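Local atomic coordinates of putative D-lactate dehydrogenase (Chlamydomonas reinhardtii, PDB entry 4ZGS), a protein that reduces pyruvate in the algal chloroplast, probably to D-lactate with NADH as hydride donor, as a member of the D-isomer specific 2-hydroxyacid dehydrogenase family. Residues Lys96-Lys100 with Ala101-Leu105; Gln247-Lys251 with Glu252-Lys256; Thr333-Thr336 with Ala337-Thr340. All coordinates share one frame; numbering follows the deposited sequence.

Contact 1 of 3, residues Lys96-Lys100 with Ala101-Leu105; sequences KELAK and AGVKL
L98 and V103 meet on the inner side of the turn that closes helix 92-101. CG2 of V103 comes within 3.5 Å of L98 CB and rests against the carbonyl of the same residue, 3.2 Å from L98 O. With CG1 anti to the carbonyl carbon (chi1 -45°), CG2 is left between the V103 backbone N and carbonyl carbon, facing the last helical turn. The methyl of A101 lies nearby, 3.4 Å from L98 O. L68, A73 and A76 of the loop between strands 60-63 and 81-84 pack on this apolar side, L98 touching all three and V103 touching A76.

The other side is looser: K100 and K104 are exposed, and K104 NZ makes just a weak bond to G102 O, within the loop itself.

The backbone does the rest of the closing. A101 N bonds E97 O at 3.0 Å. Beyond it, G102 N bonds A99 O and V103 N reaches back to L98 O. G102 takes a phi of 111°, where a CB would run into the carbonyl oxygen of A101, so glycine fits here. Positive phi, the paired backward bonds and the apolar contact of L98 with V103 make this a Schellman motif, leading from the helix into strand 105-108.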
# COMPACT_ATOMS: atom_id res chain seq x y z
N LYS A 96 0.01 -36.98 -22.52
CA LYS A 96 0.53 -37.76 -23.62
C LYS A 96 2.04 -37.62 -23.61
O LYS A 96 2.76 -38.59 -23.80
CB LYS A 96 -0.05 -37.28 -24.96
CG LYS A 96 0.29 -38.19 -26.14
CD LYS A 96 -0.41 -37.75 -27.43
CE LYS A 96 -0.10 -38.70 -28.58
NZ LYS A 96 -0.79 -38.34 -29.86
N GLU A 97 2.53 -36.42 -23.32
CA GLU A 97 3.96 -36.21 -23.37
C GLU A 97 4.68 -36.70 -22.13
O GLU A 97 5.81 -37.18 -22.22
CB GLU A 97 4.25 -34.71 -23.57
CG GLU A 97 3.77 -34.21 -24.91
CD GLU A 97 4.29 -35.07 -26.02
OE1 GLU A 97 5.50 -35.36 -25.99
OE2 GLU A 97 3.50 -35.48 -26.90
N LEU A 98 3.98 -36.71 -21.00
CA LEU A 98 4.55 -37.27 -19.78
C LEU A 98 4.66 -38.77 -19.88
O LEU A 98 5.62 -39.35 -19.38
CB LEU A 98 3.71 -36.90 -18.55
CG LEU A 98 3.79 -35.45 -18.09
CD1 LEU A 98 2.93 -35.19 -16.84
CD2 LEU A 98 5.25 -35.10 -17.85
N ALA A 99 3.70 -39.40 -20.53
CA ALA A 99 3.74 -40.84 -20.70
C ALA A 99 5.00 -41.26 -21.46
O ALA A 99 5.73 -42.15 -21.02
CB ALA A 99 2.49 -41.34 -21.42
N LYS A 100 5.28 -40.58 -22.56
CA LYS A 100 6.41 -40.91 -23.42
C LYS A 100 7.74 -40.49 -22.81
O LYS A 100 8.79 -41.01 -23.17
CB LYS A 100 6.24 -40.25 -24.78
CG LYS A 100 4.78 -40.08 -25.14
CD LYS A 100 4.07 -41.42 -25.25
CE LYS A 100 4.39 -42.13 -26.55
NZ LYS A 100 3.54 -43.34 -26.71
N ALA A 101 7.67 -39.55 -21.87
CA ALA A 101 8.83 -39.20 -21.08
C ALA A 101 9.21 -40.36 -20.16
O ALA A 101 10.37 -40.51 -19.78
CB ALA A 101 8.57 -37.92 -20.26
N GLY A 102 8.24 -41.21 -19.86
CA GLY A 102 8.51 -42.34 -18.99
C GLY A 102 7.88 -42.30 -17.61
O GLY A 102 8.01 -43.28 -16.87
N VAL A 103 7.24 -41.20 -17.24
CA VAL A 103 6.63 -41.10 -15.91
C VAL A 103 5.36 -41.97 -15.80
O VAL A 103 4.44 -41.85 -16.62
CB VAL A 103 6.27 -39.62 -15.53
CG1 VAL A 103 7.42 -38.65 -15.85
CG2 VAL A 103 4.99 -39.16 -16.20
N LYS A 104 5.35 -42.90 -14.84
CA LYS A 104 4.16 -43.70 -14.55
C LYS A 104 3.33 -43.23 -13.35
O LYS A 104 2.25 -43.76 -13.12
CB LYS A 104 4.52 -45.17 -14.31
CG LYS A 104 4.82 -46.00 -15.54
CD LYS A 104 6.09 -45.61 -16.27
CE LYS A 104 6.27 -46.50 -17.50
NZ LYS A 104 7.51 -46.19 -18.26
N LEU A 105 3.78 -42.21 -12.63
CA LEU A 105 3.01 -41.76 -11.47
C LEU A 105 2.96 -40.25 -11.38
O LEU A 105 3.98 -39.56 -11.50
CB LEU A 105 3.58 -42.33 -10.17
CG LEU A 105 2.85 -41.86 -8.92
CD1 LEU A 105 1.48 -42.52 -8.89
CD2 LEU A 105 3.65 -42.22 -7.69

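Contact 2 of 3, residues Gln247-Lys251 with Glu252-Lys256; sequences QLINK and ESIQK
N250 reaches over the start of helix 251-254 and S253 answers it. The asparagine CG stands between its own backbone N and carbonyl carbon (chi1 54°), which folds the amide forward over the first turn and sets OD1 in front of the S253 amide. The bond from S253 N to N250 OD1 is short, 2.7 Å, and almost straight at 175°, with the donor nearly along the C=O axis. S253 uses the same kind of rotamer, and its OG is thereby turned back between two oxygens: L248 O at 2.8 Å and N250 OD1 at 2.9 Å. Its one proton can serve either of them.

The E252 chain bends back at chi2, curling its carboxylate beside K251, whose chain runs out extended. The carboxylate plane stands 87° from the N250 amide plane. An alanine in place of N250 would remove OD1, and the S253 amide would probably lose its cap while the serine hydroxyl became freer to turn.

On the buried side, I249 and I254 cross at about a right angle. I249 CG2 meets I254 CG1 at 3.6 Å, and that CG1 also presses on the N250 carbonyl oxygen. This carbonyl accepts the I254 amide at 3.1 Å, the first helical bond. I249 continues inward onto L237 of strand 234-237, while K256 NZ forms a salt bridge with D226.

The chemistry is that of an N-cap: a neutral side-chain oxygen takes an amide of the first turn that has no helical carbonyl to bond, and the serine hydroxyl lies between this cap and L248 O of the loop before short helix 251-254, with one proton to give to one or the other.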
# COMPACT_ATOMS: atom_id res chain seq x y z
N GLN A 247 -24.23 -21.85 -5.23
CA GLN A 247 -24.73 -20.50 -5.02
C GLN A 247 -25.75 -20.46 -3.87
O GLN A 247 -26.78 -19.77 -3.91
CB GLN A 247 -25.27 -19.94 -6.33
CG GLN A 247 -24.10 -19.57 -7.21
CD GLN A 247 -24.46 -19.09 -8.56
OE1 GLN A 247 -25.63 -19.12 -8.96
NE2 GLN A 247 -23.47 -18.59 -9.29
N LEU A 248 -25.38 -21.20 -2.84
CA LEU A 248 -26.06 -21.20 -1.56
C LEU A 248 -26.32 -19.78 -1.14
O LEU A 248 -27.43 -19.45 -0.70
CB LEU A 248 -25.20 -21.93 -0.54
CG LEU A 248 -25.77 -22.17 0.84
CD1 LEU A 248 -26.34 -23.57 0.94
CD2 LEU A 248 -24.62 -21.99 1.78
N ILE A 249 -25.29 -18.96 -1.24
CA ILE A 249 -25.44 -17.51 -1.09
C ILE A 249 -25.74 -16.88 -2.46
O ILE A 249 -24.93 -16.93 -3.38
CB ILE A 249 -24.18 -16.88 -0.49
CG1 ILE A 249 -23.81 -17.62 0.81
CG2 ILE A 249 -24.32 -15.37 -0.37
CD1 ILE A 249 -24.84 -17.47 1.90
N ASN A 250 -26.92 -16.29 -2.57
CA ASN A 250 -27.35 -15.63 -3.79
C ASN A 250 -28.18 -14.41 -3.47
O ASN A 250 -28.26 -14.00 -2.31
CB ASN A 250 -28.13 -16.60 -4.68
CG ASN A 250 -29.31 -17.26 -3.96
OD1 ASN A 250 -29.96 -16.66 -3.09
ND2 ASN A 250 -29.59 -18.51 -4.32
N LYS A 251 -28.78 -13.82 -4.50
CA LYS A 251 -29.52 -12.58 -4.31
C LYS A 251 -30.65 -12.75 -3.31
O LYS A 251 -30.88 -11.88 -2.47
CB LYS A 251 -30.09 -12.09 -5.64
CG LYS A 251 -30.83 -10.77 -5.51
CD LYS A 251 -31.54 -10.43 -6.81
CE LYS A 251 -32.03 -9.00 -6.80
NZ LYS A 251 -32.51 -8.64 -8.16
N GLU A 252 -31.33 -13.89 -3.41
CA GLU A 252 -32.50 -14.18 -2.59
C GLU A 252 -32.14 -14.53 -1.16
O GLU A 252 -32.67 -13.92 -0.23
CB GLU A 252 -33.30 -15.33 -3.20
CG GLU A 252 -34.08 -14.95 -4.46
CD GLU A 252 -33.17 -14.64 -5.64
OE1 GLU A 252 -31.95 -14.87 -5.54
OE2 GLU A 252 -33.67 -14.12 -6.67
N SER A 253 -31.23 -15.48 -0.99
CA SER A 253 -30.92 -15.96 0.35
C SER A 253 -30.28 -14.85 1.15
O SER A 253 -30.41 -14.81 2.38
CB SER A 253 -30.03 -17.21 0.32
OG SER A 253 -28.84 -17.01 -0.41
N ILE A 254 -29.62 -13.94 0.46
CA ILE A 254 -28.96 -12.86 1.17
C ILE A 254 -29.98 -11.96 1.89
O ILE A 254 -29.69 -11.47 2.98
CB ILE A 254 -28.09 -12.03 0.23
CG1 ILE A 254 -26.77 -12.78 -0.04
CG2 ILE A 254 -27.78 -10.70 0.86
CD1 ILE A 254 -25.85 -12.14 -1.03
N GLN A 255 -31.16 -11.78 1.32
CA GLN A 255 -32.18 -10.95 1.97
C GLN A 255 -32.80 -11.66 3.17
O GLN A 255 -33.53 -11.03 3.93
CB GLN A 255 -33.26 -10.51 0.98
CG GLN A 255 -32.72 -9.58 -0.11
CD GLN A 255 -31.93 -8.39 0.45
OE1 GLN A 255 -32.37 -7.72 1.40
NE2 GLN A 255 -30.75 -8.13 -0.12
N LYS A 256 -32.56 -12.97 3.30
CA LYS A 256 -33.00 -13.72 4.49
C LYS A 256 -32.03 -13.55 5.65
O LYS A 256 -32.37 -13.89 6.78
CB LYS A 256 -33.16 -15.21 4.18
CG LYS A 256 -34.31 -15.54 3.25
CD LYS A 256 -34.50 -17.05 3.15
CE LYS A 256 -33.26 -17.71 2.57
NZ LYS A 256 -33.47 -19.16 2.30

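Contact 3 of 3, residues Thr333-Thr336 with Ala337-Thr340. With NAD (nicotinamide-adenine-dinucleotide), chain I.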
# COMPACT_ATOMS: atom_id res chain seq x y z
N THR A 333 -7.94 -13.13 0.86
CA THR A 333 -6.63 -13.81 0.85
C THR A 333 -6.59 -14.72 -0.36
O THR A 333 -7.63 -15.18 -0.85
CB THR A 333 -6.36 -14.68 2.11
OG1 THR A 333 -7.49 -15.53 2.33
CG2 THR A 333 -6.09 -13.82 3.37
N PRO A 334 -5.38 -14.98 -0.86
CA PRO A 334 -5.20 -15.72 -2.11
C PRO A 334 -5.09 -17.24 -1.88
O PRO A 334 -4.01 -17.81 -2.04
CB PRO A 334 -3.90 -15.13 -2.66
CG PRO A 334 -3.11 -14.81 -1.43
CD PRO A 334 -4.12 -14.43 -0.35
N HIS A 335 -6.20 -17.87 -1.48
CA HIS A 335 -6.25 -19.32 -1.24
C HIS A 335 -5.14 -19.78 -0.28
O HIS A 335 -4.39 -20.71 -0.57
CB HIS A 335 -6.15 -20.07 -2.57
CG HIS A 335 -6.84 -21.40 -2.56
ND1 HIS A 335 -7.91 -21.69 -3.38
CD2 HIS A 335 -6.62 -22.51 -1.82
CE1 HIS A 335 -8.31 -22.93 -3.15
NE2 HIS A 335 -7.55 -23.45 -2.21
N THR A 336 -4.97 -19.08 0.82
CA THR A 336 -3.95 -19.44 1.79
C THR A 336 -4.46 -20.17 3.04
O THR A 336 -3.68 -20.42 3.95
CB THR A 336 -3.17 -18.20 2.22
OG1 THR A 336 -4.07 -17.28 2.86
CG2 THR A 336 -2.55 -17.52 1.02
N ALA A 337 -5.76 -20.44 3.13
CA ALA A 337 -6.31 -21.06 4.33
C ALA A 337 -5.61 -22.39 4.70
O ALA A 337 -5.52 -22.70 5.88
CB ALA A 337 -7.82 -21.28 4.21
N PHE A 338 -5.17 -23.16 3.70
CA PHE A 338 -4.48 -24.43 3.95
C PHE A 338 -3.01 -24.17 4.15
O PHE A 338 -2.25 -25.08 4.47
CB PHE A 338 -4.60 -25.41 2.79
CG PHE A 338 -3.59 -25.13 1.67
CD1 PHE A 338 -3.68 -23.97 0.91
CD2 PHE A 338 -2.52 -25.99 1.44
CE1 PHE A 338 -2.73 -23.70 -0.11
CE2 PHE A 338 -1.58 -25.72 0.43
CZ PHE A 338 -1.69 -24.58 -0.34
N LEU A 339 -2.57 -22.95 3.92
CA LEU A 339 -1.14 -22.79 3.79
C LEU A 339 -0.49 -22.45 5.12
O LEU A 339 -0.36 -21.29 5.51
CB LEU A 339 -0.83 -21.72 2.75
CG LEU A 339 0.60 -21.53 2.30
CD1 LEU A 339 1.06 -22.66 1.35
CD2 LEU A 339 0.70 -20.11 1.65
N THR A 340 0.08 -23.49 5.71
CA THR A 340 0.55 -23.49 7.07
C THR A 340 1.75 -24.40 7.15
O THR A 340 1.82 -25.33 6.38
CB THR A 340 -0.59 -23.96 7.98
OG1 THR A 340 -1.28 -22.79 8.49
CG2 THR A 340 -0.10 -24.82 9.12
PA NAD I . -15.76 -32.77 5.07
O1A NAD I . -16.33 -33.91 4.31
O2A NAD I . -15.47 -33.45 6.36
O5B NAD I . -16.82 -31.57 5.25
C5B NAD I . -17.93 -31.41 4.37
C4B NAD I . -19.22 -31.53 5.12
O4B NAD I . -20.31 -30.76 4.43
C3B NAD I . -19.68 -32.94 5.21
O3B NAD I . -19.97 -33.32 6.59
C2B NAD I . -20.91 -33.04 4.43
O2B NAD I . -21.81 -34.00 5.04
C1B NAD I . -21.50 -31.68 4.47
N9A NAD I . -22.43 -31.43 3.45
C8A NAD I . -22.67 -32.22 2.29
N7A NAD I . -23.70 -31.65 1.52
C5A NAD I . -24.11 -30.52 2.20
C6A NAD I . -25.08 -29.49 2.00
N6A NAD I . -25.93 -29.49 0.86
N1A NAD I . -25.18 -28.58 2.85
C2A NAD I . -24.53 -28.44 3.88
N3A NAD I . -23.61 -29.27 4.23
C4A NAD I . -23.30 -30.38 3.43
O3 NAD I . -14.40 -32.23 4.41
PN NAD I . -13.51 -31.05 5.01
O1N NAD I . -12.16 -31.51 5.43
O2N NAD I . -14.08 -30.54 6.29
O5D NAD I . -13.41 -29.86 3.95
C5D NAD I . -13.02 -30.09 2.59
C4D NAD I . -13.18 -28.78 1.91
O4D NAD I . -12.09 -27.86 2.30
C3D NAD I . -13.10 -28.87 0.45
O3D NAD I . -14.34 -29.34 -0.13
C2D NAD I . -12.83 -27.48 0.08
O2D NAD I . -14.10 -26.78 -0.04
C1D NAD I . -12.03 -26.89 1.18
N1N NAD I . -10.71 -26.65 0.77
C2N NAD I . -10.09 -25.40 1.04
C3N NAD I . -8.79 -25.15 0.62
C7N NAD I . -8.13 -23.81 0.91
O7N NAD I . -8.80 -22.79 0.91
N7N NAD I . -6.74 -23.72 1.16
C4N NAD I . -8.08 -26.15 -0.07
C5N NAD I . -8.68 -27.39 -0.35
C6N NAD I . -9.98 -27.64 0.07
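T336 to L339 forms a type I beta turn, closed by L339 N on T336 O at 2.8 Å, just after P334 has centred an inverse gamma turn. H335, just before the turn, and F338, within it, both reach the nicotinamide end of NAD. The H335 chi1 of -151° carries CG away from the backbone N and brings the imidazole to the carboxamide: NE2 lies 3.2 Å from NAD C7N, and CD2 is equally close to the amide nitrogen N7N.

F338 approaches the same carboxamide by another route. Its CG lies between the backbone N and carbonyl carbon, chi1 82°, which turns the ring back toward H335 and brings CD1 to 3.1 Å from N7N; CB, set by the backbone, is close to it as well. The backbone amide N of F338 is also near, 3.0 Å from N7N. The ring edge takes H335 O close to its plane, with CE1 3.5 Å from that oxygen, while CB of L339 lies over one face, offset toward the rim. The A337 methyl adds a more distant contact, 3.8 Å from NAD O7N. Together H335, A337 and F338 line part of the cofactor pocket, against the carboxamide.

This buried bend joins strand 330-332, at one end of the six-stranded parallel sheet, to helix 341-359. D292, just beyond strand 286-291, accepts from T336 N and A337 N and also bonds T333 OG1. R152 of the second subunit bonds the carbonyls of T336 and A337. H142 of helix 136-151 packs on T336 and A337 and hydrogen-bonds T333 OG1 through NE2, while F338 and L339 pack on L344, in the first turn of helix 341-359.

How the contacts relate
Contacts 1 and 2 are partly buried and lie on opposite sides of the chain's centre, about 46 Å apart between centres; contact 3 is buried near that centre. Each of the outer two finishes or starts a helix beside a different parallel sheet: contact 1 ends helix 92-101 by the five-stranded sheet, through backbone bonds and a glycine, while contact 2 begins helix 251-254 by the six-stranded one, through polar side chains. Contact 3 also leads from that second sheet, yet its side chains turn to the cofactor and its carbonyls to a neighbouring subunit. Contacts 2 and 3 stay about 16 Å apart at their nearest atoms.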